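Probable TonB-dependent receptor (Pseudomonas aeruginosa, PDB 4K3F) probably serves as a periplasmic methionine-binding lipoprotein of a transport system, and holds a selenomethionine between its two lobes. Local coordinates at residues A2-A15 against E28-Y40. Numbering follows the deposited sequence. Where two conformers were deposited one is given.
Sequences AESLTVAATPVPHA and EGVDLKIKEFTDY. With MSE (selenomethionine), chain B.
Strands 3-9 and 30-36 run parallel, their axes 4.7 Å apart at closest approach and turned 23° to each other, and eight backbone hydrogen bonds join them, from Glu3 N to Gly29 O at one end to Phe37 N to Ala9 O at the other. On the face carrying Leu5, Val7, Val30 and Leu32, the branched side chains mesh. Leu32 carries CD1 forward across to the neighbouring strand, with CG anti to the backbone N (chi1 -174°), until it presses on Val7 CG2 at 3.4 Å, a close-packed pair of methyls; the same CD1 lies 4.1 Å from Leu5 CD2. Farther along, Ala15 CB rests 4.1 Å from Ile34 CG2 and beside the carboxylate of Glu36, whose OE1 meets Pro11 CB. A water donates to Pro11 O and, weakly, to Glu36 OE2.

The other face is more polar at its start. Lys33, extended beyond CG, reaches back along the neighbouring strand so that NZ donates to Ser4 OG at 2.8 Å, while its CB and CD pass Thr6 CG2. At the far end the Phe37 ring receives Ala8 CB obliquely, 3.5 Å from CE1, and has Ala9 N at its edge.

Beyond the strands both segments enter the ligand pocket. Tyr40 offers a ring face to the selenomethionine, whose CE sits 3.4 Å above the plane over the ring centre; Asn173 takes up the Tyr40 hydroxyl, and Asn198 bonds His14 NE2.

This is a beta-alpha-beta crossover at the margin of a six-stranded sheet, 30-36 being an outermost strand and 3-9 lying between it and 54-59. Helix 11-26 makes the connection and packs Leu18 on Val7 and Ile34, helix 210-218 meets Leu5 and Val30, and helix 42-48 lies against Ala8 and Phe37.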
loop_
_atom_site.group_PDB
_atom_site.type_symbol
_atom_site.label_atom_id
_atom_site.label_comp_id
_atom_site.label_asym_id
_atom_site.label_seq_id
_atom_site.Cartn_x
_atom_site.Cartn_y
_atom_site.Cartn_z
ATOM N N ALA A 2 -28.614 4.794 13.775
ATOM C CA ALA A 2 -27.184 4.655 13.495
ATOM C C ALA A 2 -26.558 5.949 12.939
ATOM O O ALA A 2 -27.240 6.727 12.270
ATOM C CB ALA A 2 -26.992 3.537 12.470
ATOM N N GLU A 3 -25.256 6.117 13.184
ATOM C CA GLU A 3 -24.423 7.154 12.575
ATOM C C GLU A 3 -23.898 6.593 11.223
ATOM O O GLU A 3 -23.333 5.508 11.180
ATOM C CB GLU A 3 -23.224 7.539 13.452
ATOM C CG GLU A 3 -23.525 8.316 14.760
ATOM C CD GLU A 3 -22.476 8.224 15.898
ATOM O OE1 GLU A 3 -21.641 7.281 15.977
ATOM O OE2 GLU A 3 -22.518 9.108 16.784
ATOM N N SER A 4 -24.082 7.325 10.145
ATOM C CA SER A 4 -23.527 6.972 8.840
ATOM C C SER A 4 -22.029 7.225 8.776
ATOM O O SER A 4 -21.563 8.286 9.192
ATOM C CB SER A 4 -24.182 7.840 7.767
ATOM O OG SER A 4 -23.677 7.538 6.482
ATOM N N LEU A 5 -21.286 6.315 8.156
ATOM C CA LEU A 5 -19.822 6.498 7.992
ATOM C C LEU A 5 -19.434 5.913 6.665
ATOM O O LEU A 5 -19.508 4.720 6.472
ATOM C CB LEU A 5 -19.037 5.861 9.147
ATOM C CG LEU A 5 -17.533 6.011 9.117
ATOM C CD1 LEU A 5 -17.152 7.476 9.180
ATOM C CD2 LEU A 5 -16.949 5.249 10.305
ATOM N N THR A 6 -19.061 6.760 5.712
ATOM C CA THR A 6 -18.768 6.272 4.375
ATOM C C THR A 6 -17.240 6.225 4.177
ATOM O O THR A 6 -16.558 7.178 4.494
ATOM C CB THR A 6 -19.417 7.172 3.299
ATOM O OG1 THR A 6 -19.030 8.527 3.519
ATOM C CG2 THR A 6 -20.935 7.045 3.351
ATOM N N VAL A 7 -16.726 5.108 3.652
ATOM C CA VAL A 7 -15.273 4.842 3.566
ATOM C C VAL A 7 -14.901 4.303 2.187
ATOM O O VAL A 7 -15.450 3.274 1.745
ATOM C CB VAL A 7 -14.805 3.832 4.637
ATOM C CG1 VAL A 7 -13.303 3.705 4.630
ATOM C CG2 VAL A 7 -15.236 4.285 6.013
ATOM N N ALA A 8 -14.014 5.024 1.498
ATOM C CA ALA A 8 -13.464 4.520 0.232
ATOM C C ALA A 8 -12.294 3.581 0.509
ATOM O O ALA A 8 -11.436 3.876 1.349
ATOM C CB ALA A 8 -12.956 5.681 -0.590
ATOM N N ALA A 9 -12.203 2.492 -0.242
ATOM C CA ALA A 9 -11.154 1.499 -0.017
ATOM C C ALA A 9 -10.776 0.772 -1.279
ATOM O O ALA A 9 -11.633 0.586 -2.144
ATOM C CB ALA A 9 -11.626 0.482 0.985
ATOM N N THR A 10 -9.521 0.349 -1.380
ATOM C CA THR A 10 -9.113 -0.567 -2.455
ATOM C C THR A 10 -9.670 -1.961 -2.092
ATOM O O THR A 10 -10.011 -2.277 -0.939
ATOM C CB THR A 10 -7.568 -0.614 -2.660
ATOM O OG1 THR A 10 -6.933 -0.564 -1.365
ATOM C CG2 THR A 10 -7.115 0.610 -3.456
ATOM N N PRO A 11 -9.861 -2.808 -3.098
ATOM C CA PRO A 11 -10.680 -3.999 -2.822
ATOM C C PRO A 11 -10.032 -5.024 -1.899
ATOM O O PRO A 11 -10.724 -5.608 -1.073
ATOM C CB PRO A 11 -10.852 -4.621 -4.217
ATOM C CG PRO A 11 -10.703 -3.489 -5.145
ATOM C CD PRO A 11 -9.633 -2.639 -4.540
ATOM N N VAL A 12 -8.715 -5.209 -2.013
ATOM C CA VAL A 12 -8.024 -6.264 -1.268
ATOM C C VAL A 12 -6.683 -5.726 -0.793
ATOM O O VAL A 12 -5.885 -5.296 -1.611
ATOM C CB VAL A 12 -7.774 -7.552 -2.121
ATOM C CG1 VAL A 12 -7.085 -8.630 -1.298
ATOM C CG2 VAL A 12 -9.054 -8.109 -2.718
ATOM N N PRO A 13 -6.417 -5.764 0.516
ATOM C CA PRO A 13 -7.223 -6.280 1.615
ATOM C C PRO A 13 -8.258 -5.333 2.185
ATOM O O PRO A 13 -9.093 -5.769 2.980
ATOM C CB PRO A 13 -6.165 -6.576 2.689
ATOM C CG PRO A 13 -5.170 -5.498 2.494
ATOM C CD PRO A 13 -5.052 -5.407 0.982
ATOM N N HIS A 14 -8.217 -4.048 1.796
ATOM C CA HIS A 14 -8.886 -3.018 2.580
ATOM C C HIS A 14 -10.392 -3.179 2.679
ATOM O O HIS A 14 -10.954 -3.140 3.762
ATOM C CB HIS A 14 -8.511 -1.623 2.057
ATOM C CG HIS A 14 -7.037 -1.435 1.931
ATOM N ND1 HIS A 14 -6.279 -2.094 0.984
ATOM C CD2 HIS A 14 -6.171 -0.725 2.682
ATOM C CE1 HIS A 14 -5.007 -1.772 1.150
ATOM N NE2 HIS A 14 -4.914 -0.938 2.172
ATOM N N ALA A 15 -11.056 -3.379 1.551
ATOM C CA ALA A 15 -12.514 -3.501 1.574
ATOM C C ALA A 15 -12.950 -4.824 2.230
ATOM O O ALA A 15 -13.994 -4.900 2.882
ATOM C CB ALA A 15 -13.099 -3.342 0.173
ATOM N N GLU A 28 -22.436 -1.047 17.553
ATOM C CA GLU A 28 -22.110 0.179 18.292
ATOM C C GLU A 28 -22.768 1.413 17.677
ATOM O O GLU A 28 -22.329 2.540 17.949
ATOM C CB GLU A 28 -20.620 0.428 18.264
ATOM C CG GLU A 28 -19.770 -0.748 18.593
ATOM C CD GLU A 28 -18.347 -0.327 18.626
ATOM O OE1 GLU A 28 -17.924 0.188 19.683
ATOM O OE2 GLU A 28 -17.683 -0.453 17.573
ATOM N N GLY A 29 -23.790 1.220 16.867
ATOM C CA GLY A 29 -24.593 2.323 16.360
ATOM C C GLY A 29 -23.956 3.051 15.186
ATOM O O GLY A 29 -24.254 4.227 14.937
ATOM N N VAL A 30 -23.097 2.353 14.440
ATOM C CA VAL A 30 -22.439 2.953 13.291
ATOM C C VAL A 30 -22.706 2.137 12.065
ATOM O O VAL A 30 -22.471 0.935 12.071
ATOM C CB VAL A 30 -20.905 3.071 13.478
ATOM C CG1 VAL A 30 -20.248 3.503 12.165
ATOM C CG2 VAL A 30 -20.603 4.032 14.602
ATOM N N ASP A 31 -23.192 2.803 11.022
ATOM C CA ASP A 31 -23.541 2.154 9.753
ATOM C C ASP A 31 -22.453 2.425 8.738
ATOM O O ASP A 31 -22.425 3.472 8.082
ATOM C CB ASP A 31 -24.892 2.646 9.247
ATOM C CG ASP A 31 -25.298 2.002 7.945
ATOM O OD1 ASP A 31 -24.777 0.924 7.583
ATOM O OD2 ASP A 31 -26.173 2.577 7.274
ATOM N N LEU A 32 -21.509 1.497 8.680
ATOM C CA LEU A 32 -20.348 1.619 7.798
ATOM C C LEU A 32 -20.712 1.301 6.362
ATOM O O LEU A 32 -21.193 0.208 6.087
ATOM C CB LEU A 32 -19.247 0.670 8.228
ATOM C CG LEU A 32 -17.912 0.767 7.493
ATOM C CD1 LEU A 32 -17.265 2.137 7.709
ATOM C CD2 LEU A 32 -16.973 -0.304 8.004
ATOM N N LYS A 33 -20.484 2.257 5.456
ATOM C CA LYS A 33 -20.813 2.127 4.030
ATOM C C LYS A 33 -19.533 2.208 3.231
ATOM O O LYS A 33 -18.846 3.267 3.199
ATOM C CB LYS A 33 -21.790 3.231 3.616
ATOM C CG LYS A 33 -23.098 3.203 4.417
ATOM C CD LYS A 33 -23.978 4.396 4.053
ATOM C CE LYS A 33 -25.136 4.568 5.004
ATOM N NZ LYS A 33 -25.522 6.000 5.121
ATOM N N ILE A 34 -19.199 1.104 2.581
ATOM C CA ILE A 34 -17.884 0.922 1.969
ATOM C C ILE A 34 -18.049 1.117 0.462
ATOM O O ILE A 34 -18.990 0.564 -0.148
ATOM C CB ILE A 34 -17.380 -0.518 2.211
ATOM C CG1 ILE A 34 -17.236 -0.806 3.708
ATOM C CG2 ILE A 34 -16.077 -0.783 1.485
ATOM C CD1 ILE A 34 -17.306 -2.288 4.011
ATOM N N LYS A 35 -17.158 1.920 -0.112
ATOM C CA LYS A 35 -17.153 2.176 -1.550
ATOM C C LYS A 35 -15.803 1.771 -2.099
ATOM O O LYS A 35 -14.769 2.320 -1.690
ATOM C CB LYS A 35 -17.454 3.654 -1.800
ATOM C CG LYS A 35 -18.944 4.024 -1.656
ATOM C CD LYS A 35 -19.450 3.889 -0.224
ATOM C CE LYS A 35 -20.735 4.646 0.020
ATOM N NZ LYS A 35 -21.830 4.134 -0.843
ATOM N N GLU A 36 -15.791 0.826 -3.034
ATOM C CA GLU A 36 -14.543 0.331 -3.559
ATOM C C GLU A 36 -14.000 1.166 -4.709
ATOM O O GLU A 36 -14.767 1.576 -5.572
ATOM C CB GLU A 36 -14.713 -1.083 -4.062
ATOM C CG GLU A 36 -15.130 -2.024 -2.950
ATOM C CD GLU A 36 -14.993 -3.499 -3.302
ATOM O OE1 GLU A 36 -14.343 -3.875 -4.301
ATOM O OE2 GLU A 36 -15.560 -4.286 -2.542
ATOM N N PHE A 37 -12.700 1.395 -4.717
ATOM C CA PHE A 37 -12.019 2.103 -5.799
ATOM C C PHE A 37 -10.804 1.286 -6.217
ATOM O O PHE A 37 -10.190 0.620 -5.392
ATOM C CB PHE A 37 -11.556 3.474 -5.319
ATOM C CG PHE A 37 -12.681 4.436 -5.119
ATOM C CD1 PHE A 37 -13.369 4.465 -3.920
ATOM C CD2 PHE A 37 -13.051 5.314 -6.129
ATOM C CE1 PHE A 37 -14.425 5.352 -3.734
ATOM C CE2 PHE A 37 -14.090 6.192 -5.943
ATOM C CZ PHE A 37 -14.774 6.210 -4.722
ATOM N N THR A 38 -10.422 1.333 -7.493
ATOM C CA THR A 38 -9.294 0.529 -7.906
ATOM C C THR A 38 -7.953 1.296 -7.938
ATOM O O THR A 38 -6.897 0.695 -8.175
ATOM C CB THR A 38 -9.539 -0.057 -9.294
ATOM O OG1 THR A 38 -9.691 1.022 -10.221
ATOM C CG2 THR A 38 -10.770 -0.921 -9.278
ATOM N N ASP A 39 -7.994 2.616 -7.737
ATOM C CA ASP A 39 -6.839 3.475 -7.931
ATOM C C ASP A 39 -6.393 4.187 -6.645
ATOM O O ASP A 39 -7.072 4.122 -5.619
ATOM C CB ASP A 39 -7.168 4.542 -8.977
ATOM C CG ASP A 39 -8.120 5.601 -8.436
ATOM O OD1 ASP A 39 -9.253 5.249 -8.006
ATOM O OD2 ASP A 39 -7.687 6.776 -8.390
ATOM N N TYR A 40 -5.254 4.861 -6.742
ATOM C CA TYR A 40 -4.630 5.492 -5.613
ATOM C C TYR A 40 -4.890 7.008 -5.514
ATOM O O TYR A 40 -4.327 7.676 -4.661
ATOM C CB TYR A 40 -3.134 5.250 -5.693
ATOM C CG TYR A 40 -2.587 3.891 -5.283
ATOM C CD1 TYR A 40 -3.362 2.917 -4.663
ATOM C CD2 TYR A 40 -1.233 3.611 -5.511
ATOM C CE1 TYR A 40 -2.794 1.700 -4.259
ATOM C CE2 TYR A 40 -0.670 2.438 -5.086
ATOM C CZ TYR A 40 -1.434 1.463 -4.465
ATOM O OH TYR A 40 -0.814 0.276 -4.068
HETATM N N MSE B 300 -1.665 -0.895 0.020
HETATM C CA MSE B 300 -0.543 -0.170 -0.643
HETATM C C MSE B 300 0.739 -0.615 0.053
HETATM O O MSE B 300 0.767 -0.702 1.285
HETATM O OXT MSE B 300 1.749 -0.872 -0.612
HETATM C CB MSE B 300 -0.712 1.356 -0.554
HETATM C CG MSE B 300 0.401 2.103 -1.249
HETATM SE SE MSE B 300 0.220 4.035 -0.943
HETATM C CE MSE B 300 -1.351 4.371 -1.936
HETATM O O HOH W 1 -13.028 -6.615 -1.945
#